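Local coordinates for protein putative pectin lyase (Geobacillus virus E2, PDB 7CHU) that serves as the trimeric tailspike of a deep-sea thermophilic bacteriophage and, as in related pectin-lyase-like spikes, probably recognises and may cleave host surface polysaccharide, at residues K3-N8 and H25-M30; Y122-K127 and S149-G154; Y315-Y320 and K337-D342. All coordinates share one frame; numbering follows the deposited sequence.

How the interactions relate
The three contacts follow one another along the chain and along the length of the spike. Interaction 1 lies in the small mixed sheet near the N-terminus, its centre about 66 Å from the centre of the chain, where strand 5-6 pairs with strand 27-30. Interaction 2 (strands 120-124 and 145-149) and interaction 3 (strands 315-317 and 337-339) belong to one linked run of parallel strands, so both join successive coils of the same beta-helix, their centres about 36 Å apart. The centre of interaction 1 lies about 54 Å and 72 Å from theirs, and no two touch. Interactions 1 and 3 also meet other subunits of the trimer, whereas interaction 2 stays within its own chain.

Interaction 1 (K3-N8 and H25-M30); sequences KTRWLN and HGDTVM
Residues 3-8 and 25-30 run in the same general direction and pair as parallel strands at Arg-5 with Asp-27 and Trp-6 with Thr-28. Arg-5 bonds through both its N and its O: the N donates to Gly-26 O, and the O of Arg-5 accepts from Thr-28 N at 2.8 Å. The next rung, Leu-7 N to Thr-28 O, is shorter and straighter, 2.7 Å with 171° at the hydrogen. Beyond it a water takes over, donating to Leu-7 O and accepting from Met-30 N. Gly-26 O is gripped twice, since Thr-28 OG1 also donates to it, from the opposite face of its plane to Arg-5 N.

On one face of the sheet Arg-5 and Asp-27 lie alongside each other in a side-on, two-pronged salt bridge. NE of Arg-5 meets Asp-27 OD1 at 2.7 Å, while NH2 of Arg-5 meets OD2 of Asp-27 at 2.6 Å. Both oxygens are met on their syn sides, but the guanidinium and carboxylate planes are turned 34° apart. Gln-24 N gives Asp-27 OD2 a second donor, and Leu-7 CD2 lies over one face of the guanidinium.

The two strands are linked through helix 14-19 as a beta-alpha-beta unit, and strand 40-45 continues the small sheet beyond 27-30.

On the other face the Trp-6 indole lies across Thr-28. Thr-28 CG2, anti to its own backbone N, sits 3.7 Å from the centroid of the six-membered ring of Trp-6 and only 7° off the normal, a CH-pi contact over the face. Thr-4 CG2 comes up to Thr-28 OG1 at 3.4 Å. The indole also takes part in the trimer: its NE1 donates to Asp-57 OD2 of the third subunit, and Thr-52 of the second subunit packs against the Trp-6 side chain.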
loop_
_atom_site.group_PDB
_atom_site.type_symbol
_atom_site.label_atom_id
_atom_site.label_comp_id
_atom_site.label_asym_id
_atom_site.label_seq_id
_atom_site.Cartn_x
_atom_site.Cartn_y
_atom_site.Cartn_z
ATOM N N LYS A 3 -46.228 -29.131 -30.434
ATOM C CA LYS A 3 -47.145 -28.442 -29.533
ATOM C C LYS A 3 -47.564 -27.098 -30.103
ATOM O O LYS A 3 -48.673 -26.627 -29.841
ATOM C CB LYS A 3 -46.514 -28.236 -28.151
ATOM C CG LYS A 3 -46.068 -29.510 -27.453
ATOM C CD LYS A 3 -47.235 -30.224 -26.773
ATOM C CE LYS A 3 -47.706 -31.429 -27.581
ATOM N NZ LYS A 3 -48.936 -32.031 -27.006
ATOM N N THR A 4 -46.667 -26.463 -30.861
ATOM C CA THR A 4 -46.958 -25.183 -31.497
ATOM C C THR A 4 -46.427 -25.196 -32.924
ATOM O O THR A 4 -45.310 -25.666 -33.179
ATOM C CB THR A 4 -46.348 -23.999 -30.716
ATOM O OG1 THR A 4 -46.919 -23.938 -29.407
ATOM C CG2 THR A 4 -46.609 -22.669 -31.428
ATOM N N ARG A 5 -47.239 -24.681 -33.853
ATOM C CA ARG A 5 -46.858 -24.571 -35.262
ATOM C C ARG A 5 -47.334 -23.216 -35.784
ATOM O O ARG A 5 -48.529 -23.012 -36.030
ATOM C CB ARG A 5 -47.432 -25.721 -36.078
ATOM C CG ARG A 5 -46.916 -25.776 -37.505
ATOM C CD ARG A 5 -47.442 -27.009 -38.228
ATOM N NE ARG A 5 -48.881 -26.918 -38.461
ATOM C CZ ARG A 5 -49.479 -27.178 -39.621
ATOM N NH1 ARG A 5 -48.760 -27.554 -40.671
ATOM N NH2 ARG A 5 -50.797 -27.066 -39.730
ATOM N N TRP A 6 -46.392 -22.291 -35.950
ATOM C CA TRP A 6 -46.723 -20.946 -36.395
ATOM C C TRP A 6 -47.067 -20.946 -37.882
ATOM O O TRP A 6 -46.283 -21.412 -38.716
ATOM C CB TRP A 6 -45.548 -20.003 -36.118
ATOM C CG TRP A 6 -45.578 -19.409 -34.737
ATOM C CD1 TRP A 6 -44.888 -19.839 -33.637
ATOM C CD2 TRP A 6 -46.360 -18.282 -34.311
ATOM N NE1 TRP A 6 -45.190 -19.042 -32.551
ATOM C CE2 TRP A 6 -46.091 -18.081 -32.941
ATOM C CE3 TRP A 6 -47.256 -17.422 -34.960
ATOM C CZ2 TRP A 6 -46.681 -17.056 -32.209
ATOM C CZ3 TRP A 6 -47.844 -16.409 -34.232
ATOM C CH2 TRP A 6 -47.557 -16.234 -32.867
ATOM N N LEU A 7 -48.237 -20.425 -38.221
ATOM C CA LEU A 7 -48.592 -20.279 -39.624
ATOM C C LEU A 7 -48.406 -18.827 -40.061
ATOM O O LEU A 7 -48.162 -17.931 -39.244
ATOM C CB LEU A 7 -50.025 -20.765 -39.871
ATOM C CG LEU A 7 -50.391 -22.146 -39.299
ATOM C CD1 LEU A 7 -51.902 -22.355 -39.289
ATOM C CD2 LEU A 7 -49.702 -23.294 -40.040
ATOM N N ASN A 8 -48.499 -18.605 -41.376
ATOM C CA ASN A 8 -48.385 -17.249 -41.897
ATOM C C ASN A 8 -49.536 -16.401 -41.370
ATOM O O ASN A 8 -50.676 -16.880 -41.291
ATOM C CB ASN A 8 -48.388 -17.236 -43.429
ATOM C CG ASN A 8 -47.166 -17.912 -44.022
ATOM O OD1 ASN A 8 -46.025 -17.580 -43.684
ATOM N ND2 ASN A 8 -47.397 -18.879 -44.899
ATOM N N HIS A 25 -53.911 -29.436 -34.250
ATOM C CA HIS A 25 -53.679 -29.050 -32.865
ATOM C C HIS A 25 -52.325 -28.365 -32.740
ATOM O O HIS A 25 -51.303 -28.895 -33.190
ATOM C CB HIS A 25 -53.743 -30.264 -31.939
ATOM C CG HIS A 25 -53.615 -29.916 -30.484
ATOM N ND1 HIS A 25 -52.435 -30.053 -29.785
ATOM C CD2 HIS A 25 -54.520 -29.430 -29.600
ATOM C CE1 HIS A 25 -52.619 -29.669 -28.533
ATOM N NE2 HIS A 25 -53.875 -29.286 -28.396
ATOM N N GLY A 26 -52.318 -27.187 -32.123
ATOM C CA GLY A 26 -51.105 -26.428 -31.930
ATOM C C GLY A 26 -50.850 -25.370 -32.974
ATOM O O GLY A 26 -49.930 -24.559 -32.795
ATOM N N ASP A 27 -51.628 -25.353 -34.056
ATOM C CA ASP A 27 -51.481 -24.316 -35.065
ATOM C C ASP A 27 -51.718 -22.947 -34.445
ATOM O O ASP A 27 -52.669 -22.747 -33.681
ATOM C CB ASP A 27 -52.447 -24.558 -36.230
ATOM C CG ASP A 27 -51.950 -25.634 -37.174
ATOM O OD1 ASP A 27 -50.938 -26.285 -36.822
ATOM O OD2 ASP A 27 -52.565 -25.831 -38.252
ATOM N N THR A 28 -50.837 -22.003 -34.771
ATOM C CA THR A 28 -50.833 -20.684 -34.160
ATOM C C THR A 28 -50.693 -19.645 -35.262
ATOM O O THR A 28 -49.820 -19.771 -36.131
ATOM C CB THR A 28 -49.697 -20.580 -33.134
ATOM O OG1 THR A 28 -49.774 -21.697 -32.243
ATOM C CG2 THR A 28 -49.804 -19.307 -32.326
ATOM N N VAL A 29 -51.585 -18.653 -35.256
ATOM C CA VAL A 29 -51.606 -17.599 -36.265
ATOM C C VAL A 29 -51.907 -16.278 -35.582
ATOM O O VAL A 29 -52.699 -16.218 -34.634
ATOM C CB VAL A 29 -52.644 -17.854 -37.391
ATOM C CG1 VAL A 29 -54.045 -17.873 -36.834
ATOM C CG2 VAL A 29 -52.537 -16.805 -38.490
ATOM N N MET A 30 -51.276 -15.219 -36.077
ATOM C CA MET A 30 -51.580 -13.861 -35.662
ATOM C C MET A 30 -52.413 -13.194 -36.745
ATOM O O MET A 30 -52.172 -13.400 -37.940
ATOM C CB MET A 30 -50.295 -13.058 -35.431
ATOM C CG MET A 30 -50.514 -11.588 -35.179
ATOM S SD MET A 30 -48.963 -10.682 -35.037
ATOM C CE MET A 30 -48.347 -11.289 -33.471
HETATM O O HOH W 1 -49.331 -15.950 -37.751
#

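Interaction 2 (Y122-K127 and S149-G154); sequences YKVTSK and STITNG
A single direct hydrogen bond joins residues 122-127 to 149-154, and past it the two segments are bridged by water and by one isoleucine side chain. Thr-150 N donates to Val-124 O at 2.9 Å, with 165° at the hydrogen. This is where two parallel strands of the beta-helix, 120-124 and 145-149, run out into loops: Val-124 and Ser-149 form the last bridge, and Ser-149 CA adds a CA-H...O contact to the same Val-124 oxygen.

Thr-125 and Thr-150 continue the register side by side, their side chains pointing the same way. What touches is unlike to unlike: the methyl CG2 of Thr-125 lies 3.3 Å from the hydroxyl OG1 of Thr-150. The Thr-125 hydroxyl itself is hydrogen-bonded to Asp-89. Between the two backbones a water donates to both Thr-125 O and Thr-150 O, where no direct bond joins the two segments.

Ser-149 shapes the departing loop through an ST turn. Held anti to its backbone N (chi1 -175°), Ser-149 OG accepts from Ile-151 N at 3.0 Å. Ile-151 then reaches back toward the other segment, with Ile-151 CG1 coming 3.6 Å from Thr-125 C. Its end also approaches Val-124 CG1, loosely. Helix 91-99 lies against Val-124 as well, through Thr-91 and Ile-94.

Farther along, Lys-127 NZ forms a salt bridge with Glu-159, while the backbone N of Lys-127 donates to a second water that has a weak bond from Asn-153 ND2. The tip of Ile-151 packs against the backbone beside Lys-127 N, with Ile-151 CD1 3.4 Å from Ser-126 C.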
loop_
_atom_site.group_PDB
_atom_site.type_symbol
_atom_site.label_atom_id
_atom_site.label_comp_id
_atom_site.label_asym_id
_atom_site.label_seq_id
_atom_site.Cartn_x
_atom_site.Cartn_y
_atom_site.Cartn_z
ATOM N N TYR A 122 -11.476 -1.079 -31.371
ATOM C CA TYR A 122 -11.957 0.195 -31.898
ATOM C C TYR A 122 -10.826 0.891 -32.658
ATOM O O TYR A 122 -9.899 1.429 -32.047
ATOM C CB TYR A 122 -12.483 1.074 -30.767
ATOM C CG TYR A 122 -13.695 0.486 -30.075
ATOM C CD1 TYR A 122 -13.549 -0.481 -29.088
ATOM C CD2 TYR A 122 -14.977 0.885 -30.430
ATOM C CE1 TYR A 122 -14.646 -1.027 -28.463
ATOM C CE2 TYR A 122 -16.112 0.340 -29.801
ATOM C CZ TYR A 122 -15.918 -0.614 -28.808
ATOM O OH TYR A 122 -16.985 -1.180 -28.165
ATOM N N LYS A 123 -10.899 0.867 -33.988
ATOM C CA LYS A 123 -9.910 1.578 -34.792
ATOM C C LYS A 123 -10.129 3.079 -34.656
ATOM O O LYS A 123 -11.225 3.575 -34.920
ATOM C CB LYS A 123 -10.005 1.165 -36.256
ATOM C CG LYS A 123 -8.953 1.853 -37.105
ATOM C CD LYS A 123 -8.731 1.118 -38.407
ATOM C CE LYS A 123 -9.553 1.730 -39.502
ATOM N NZ LYS A 123 -9.150 1.208 -40.847
ATOM N N VAL A 124 -9.095 3.804 -34.234
ATOM C CA VAL A 124 -9.168 5.250 -34.040
ATOM C C VAL A 124 -8.068 5.891 -34.872
ATOM O O VAL A 124 -6.898 5.507 -34.754
ATOM C CB VAL A 124 -9.029 5.633 -32.554
ATOM C CG1 VAL A 124 -8.773 7.141 -32.425
ATOM C CG2 VAL A 124 -10.289 5.245 -31.789
ATOM N N THR A 125 -8.443 6.870 -35.708
ATOM C CA THR A 125 -7.541 7.427 -36.709
ATOM C C THR A 125 -7.177 8.882 -36.464
ATOM O O THR A 125 -6.335 9.421 -37.188
ATOM C CB THR A 125 -8.148 7.311 -38.120
ATOM O OG1 THR A 125 -9.366 8.066 -38.182
ATOM C CG2 THR A 125 -8.445 5.850 -38.456
ATOM N N SER A 126 -7.789 9.534 -35.487
ATOM C CA SER A 126 -7.393 10.881 -35.133
ATOM C C SER A 126 -7.805 11.124 -33.693
ATOM O O SER A 126 -8.599 10.376 -33.115
ATOM C CB SER A 126 -7.997 11.934 -36.073
ATOM O OG SER A 126 -9.390 12.074 -35.887
ATOM N N LYS A 127 -7.236 12.184 -33.133
ATOM C CA LYS A 127 -7.331 12.481 -31.712
ATOM C C LYS A 127 -8.789 12.571 -31.275
ATOM O O LYS A 127 -9.606 13.219 -31.939
ATOM C CB LYS A 127 -6.604 13.797 -31.444
ATOM C CG LYS A 127 -6.706 14.311 -30.032
ATOM C CD LYS A 127 -5.993 15.673 -29.888
ATOM C CE LYS A 127 -6.632 16.789 -30.721
ATOM N NZ LYS A 127 -6.068 18.123 -30.324
ATOM N N SER A 149 -4.891 2.430 -32.392
ATOM C CA SER A 149 -4.593 3.719 -33.016
ATOM C C SER A 149 -3.887 3.538 -34.346
ATOM O O SER A 149 -2.992 2.699 -34.476
ATOM C CB SER A 149 -3.705 4.562 -32.102
ATOM O OG SER A 149 -3.502 5.864 -32.640
ATOM N N THR A 150 -4.245 4.373 -35.322
ATOM C CA THR A 150 -3.426 4.558 -36.515
ATOM C C THR A 150 -2.863 5.967 -36.582
ATOM O O THR A 150 -2.391 6.388 -37.642
ATOM C CB THR A 150 -4.219 4.282 -37.795
ATOM O OG1 THR A 150 -5.170 5.337 -37.988
ATOM C CG2 THR A 150 -4.949 2.932 -37.719
ATOM N N ILE A 151 -2.942 6.715 -35.485
ATOM C CA ILE A 151 -2.446 8.085 -35.458
ATOM C C ILE A 151 -0.923 8.084 -35.553
ATOM O O ILE A 151 -0.234 7.380 -34.801
ATOM C CB ILE A 151 -2.922 8.788 -34.181
ATOM C CG1 ILE A 151 -4.452 8.836 -34.147
ATOM C CG2 ILE A 151 -2.290 10.161 -34.038
ATOM C CD1 ILE A 151 -4.984 9.430 -32.862
ATOM N N THR A 152 -0.388 8.875 -36.480
ATOM C CA THR A 152 1.059 8.962 -36.671
ATOM C C THR A 152 1.608 10.376 -36.563
ATOM O O THR A 152 2.805 10.572 -36.810
ATOM C CB THR A 152 1.474 8.415 -38.050
ATOM O OG1 THR A 152 0.848 9.199 -39.077
ATOM C CG2 THR A 152 1.094 6.943 -38.204
ATOM N N ASN A 153 0.784 11.368 -36.234
ATOM C CA ASN A 153 1.246 12.751 -36.223
ATOM C C ASN A 153 1.639 13.219 -34.832
ATOM O O ASN A 153 1.770 14.432 -34.605
ATOM C CB ASN A 153 0.189 13.688 -36.817
ATOM C CG ASN A 153 -1.111 13.648 -36.031
ATOM O OD1 ASN A 153 -1.178 13.052 -34.952
ATOM N ND2 ASN A 153 -2.139 14.266 -36.561
ATOM N N GLY A 154 1.852 12.289 -33.903
ATOM C CA GLY A 154 2.247 12.647 -32.557
ATOM C C GLY A 154 1.110 13.051 -31.641
ATOM O O GLY A 154 1.362 13.353 -30.470
HETATM O O HOH W 2 -4.483 8.340 -38.840
HETATM O O HOH W 3 -5.041 13.581 -34.975
#

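Interaction 3 (Y315-Y320 and K337-D342); sequences YVMNCY and KIIGCD
Backbone bonds tie 315-320 to 337-342 as parallel neighbours; the axes of strands 315-317 and 337-339 approach to 4.9 Å and lie 5° from parallel. Val-316 N donates to Lys-337 O, Ile-339 N to Val-316 O and Asn-318 N to Ile-339 O; after the turn at Asn-318 and Gly-340, Asp-342 N resumes the ladder on Cys-319 O.

A bond of another kind uses sulfur: Cys-341 SG accepts from Cys-319 N, 3.5 Å away.

In the apolar packing, Val-316 lies side by side with Ile-338, and Met-317 with Ile-339. Val-316 CG2 meets Ile-338 CD1 at 3.7 Å. On the opposite face Met-317, bent at chi2 and chi3, lays SD and CE along Ile-339, with Met-317 CE 3.7 Å from Ile-339 CG2. Separately, Val-316 CG1 rests on Cys-341 SG.

The charged ends form salt bridges to other subunits. The aliphatic part of Lys-337 runs beside the Tyr-315 ring, and its NZ, also bonded to Arg-335 O, pairs with Asp-342 of the third subunit; Asp-342 here pairs with Arg-335 and Lys-337 of the second. Such ladders of aligned side chains between successive coils are characteristic of the right-handed parallel beta-helix of pectate-lyase-like proteins.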
loop_
_atom_site.group_PDB
_atom_site.type_symbol
_atom_site.label_atom_id
_atom_site.label_comp_id
_atom_site.label_asym_id
_atom_site.label_seq_id
_atom_site.Cartn_x
_atom_site.Cartn_y
_atom_site.Cartn_z
ATOM N N TYR A 315 7.245 9.914 -3.315
ATOM C CA TYR A 315 7.214 8.745 -2.439
ATOM C C TYR A 315 7.323 7.508 -3.321
ATOM O O TYR A 315 6.404 7.214 -4.091
ATOM C CB TYR A 315 5.928 8.695 -1.617
ATOM C CG TYR A 315 5.579 9.944 -0.819
ATOM C CD1 TYR A 315 5.186 11.110 -1.463
ATOM C CD2 TYR A 315 5.596 9.935 0.583
ATOM C CE1 TYR A 315 4.823 12.234 -0.749
ATOM C CE2 TYR A 315 5.237 11.056 1.315
ATOM C CZ TYR A 315 4.849 12.212 0.631
ATOM O OH TYR A 315 4.470 13.334 1.329
ATOM N N VAL A 316 8.443 6.805 -3.237
ATOM C CA VAL A 316 8.617 5.566 -3.983
ATOM C C VAL A 316 8.597 4.434 -2.957
ATOM O O VAL A 316 9.630 4.093 -2.358
ATOM C CB VAL A 316 9.907 5.580 -4.821
ATOM C CG1 VAL A 316 9.999 4.348 -5.699
ATOM C CG2 VAL A 316 9.991 6.886 -5.680
ATOM N N MET A 317 7.411 3.855 -2.754
ATOM C CA MET A 317 7.133 2.932 -1.664
ATOM C C MET A 317 7.025 1.504 -2.179
ATOM O O MET A 317 6.180 1.205 -3.032
ATOM C CB MET A 317 5.846 3.317 -0.933
ATOM C CG MET A 317 5.776 4.776 -0.521
ATOM S SD MET A 317 7.040 5.237 0.693
ATOM C CE MET A 317 6.572 4.213 2.098
ATOM N N ASN A 318 7.849 0.624 -1.616
ATOM C CA ASN A 318 7.848 -0.811 -1.913
ATOM C C ASN A 318 7.687 -1.063 -3.416
ATOM O O ASN A 318 6.786 -1.762 -3.883
ATOM C CB ASN A 318 6.791 -1.578 -1.073
ATOM C CG ASN A 318 5.457 -0.830 -0.905
ATOM O OD1 ASN A 318 5.358 0.178 -0.179
ATOM N ND2 ASN A 318 4.412 -1.351 -1.542
ATOM N N CYS A 319 8.594 -0.467 -4.185
ATOM C CA CYS A 319 8.595 -0.688 -5.620
ATOM C C CYS A 319 9.705 -1.646 -6.008
ATOM O O CYS A 319 10.713 -1.805 -5.304
ATOM C CB CYS A 319 8.716 0.626 -6.407
ATOM S SG CYS A 319 7.320 1.775 -6.174
ATOM N N TYR A 320 9.498 -2.277 -7.156
ATOM C CA TYR A 320 10.360 -3.317 -7.696
ATOM C C TYR A 320 11.057 -2.776 -8.943
ATOM O O TYR A 320 10.390 -2.335 -9.892
ATOM C CB TYR A 320 9.520 -4.554 -8.025
ATOM C CG TYR A 320 10.144 -5.542 -8.998
ATOM C CD1 TYR A 320 11.354 -6.179 -8.721
ATOM C CD2 TYR A 320 9.500 -5.845 -10.189
ATOM C CE1 TYR A 320 11.906 -7.090 -9.614
ATOM C CE2 TYR A 320 10.030 -6.736 -11.076
ATOM C CZ TYR A 320 11.225 -7.351 -10.792
ATOM O OH TYR A 320 11.705 -8.225 -11.723
ATOM N N LYS A 337 11.525 10.062 -1.161
ATOM C CA LYS A 337 11.549 8.937 -0.230
ATOM C C LYS A 337 11.530 7.632 -1.011
ATOM O O LYS A 337 10.576 7.351 -1.751
ATOM C CB LYS A 337 10.364 9.024 0.733
ATOM C CG LYS A 337 10.481 10.254 1.627
ATOM C CD LYS A 337 9.198 10.578 2.344
ATOM C CE LYS A 337 9.353 11.865 3.192
ATOM N NZ LYS A 337 9.767 13.062 2.380
ATOM N N ILE A 338 12.591 6.852 -0.850
ATOM C CA ILE A 338 12.780 5.552 -1.481
ATOM C C ILE A 338 12.765 4.551 -0.331
ATOM O O ILE A 338 13.751 4.403 0.403
ATOM C CB ILE A 338 14.090 5.473 -2.283
ATOM C CG1 ILE A 338 14.372 6.768 -3.093
ATOM C CG2 ILE A 338 14.126 4.208 -3.165
ATOM C CD1 ILE A 338 13.418 6.984 -4.197
ATOM N N ILE A 339 11.625 3.904 -0.112
ATOM C CA ILE A 339 11.386 3.139 1.111
ATOM C C ILE A 339 10.927 1.739 0.738
ATOM O O ILE A 339 9.905 1.580 0.053
ATOM C CB ILE A 339 10.341 3.826 2.010
ATOM C CG1 ILE A 339 10.910 5.125 2.602
ATOM C CG2 ILE A 339 9.858 2.870 3.111
ATOM C CD1 ILE A 339 9.928 5.856 3.492
ATOM N N GLY A 340 11.645 0.727 1.231
ATOM C CA GLY A 340 11.251 -0.649 1.013
ATOM C C GLY A 340 11.350 -1.117 -0.420
ATOM O O GLY A 340 10.654 -2.059 -0.799
ATOM N N CYS A 341 12.184 -0.487 -1.243
ATOM C CA CYS A 341 12.270 -0.915 -2.628
ATOM C C CYS A 341 13.346 -1.978 -2.787
ATOM O O CYS A 341 14.290 -2.070 -2.000
ATOM C CB CYS A 341 12.568 0.279 -3.555
ATOM S SG CYS A 341 11.294 1.577 -3.414
ATOM N N ASP A 342 13.247 -2.728 -3.869
ATOM C CA ASP A 342 14.291 -3.677 -4.199
ATOM C C ASP A 342 14.765 -3.423 -5.618
ATOM O O ASP A 342 13.954 -3.177 -6.518
ATOM C CB ASP A 342 13.820 -5.110 -4.043
ATOM C CG ASP A 342 14.984 -6.086 -3.953
ATOM O OD1 ASP A 342 15.367 -6.580 -5.039
ATOM O OD2 ASP A 342 15.510 -6.330 -2.820
#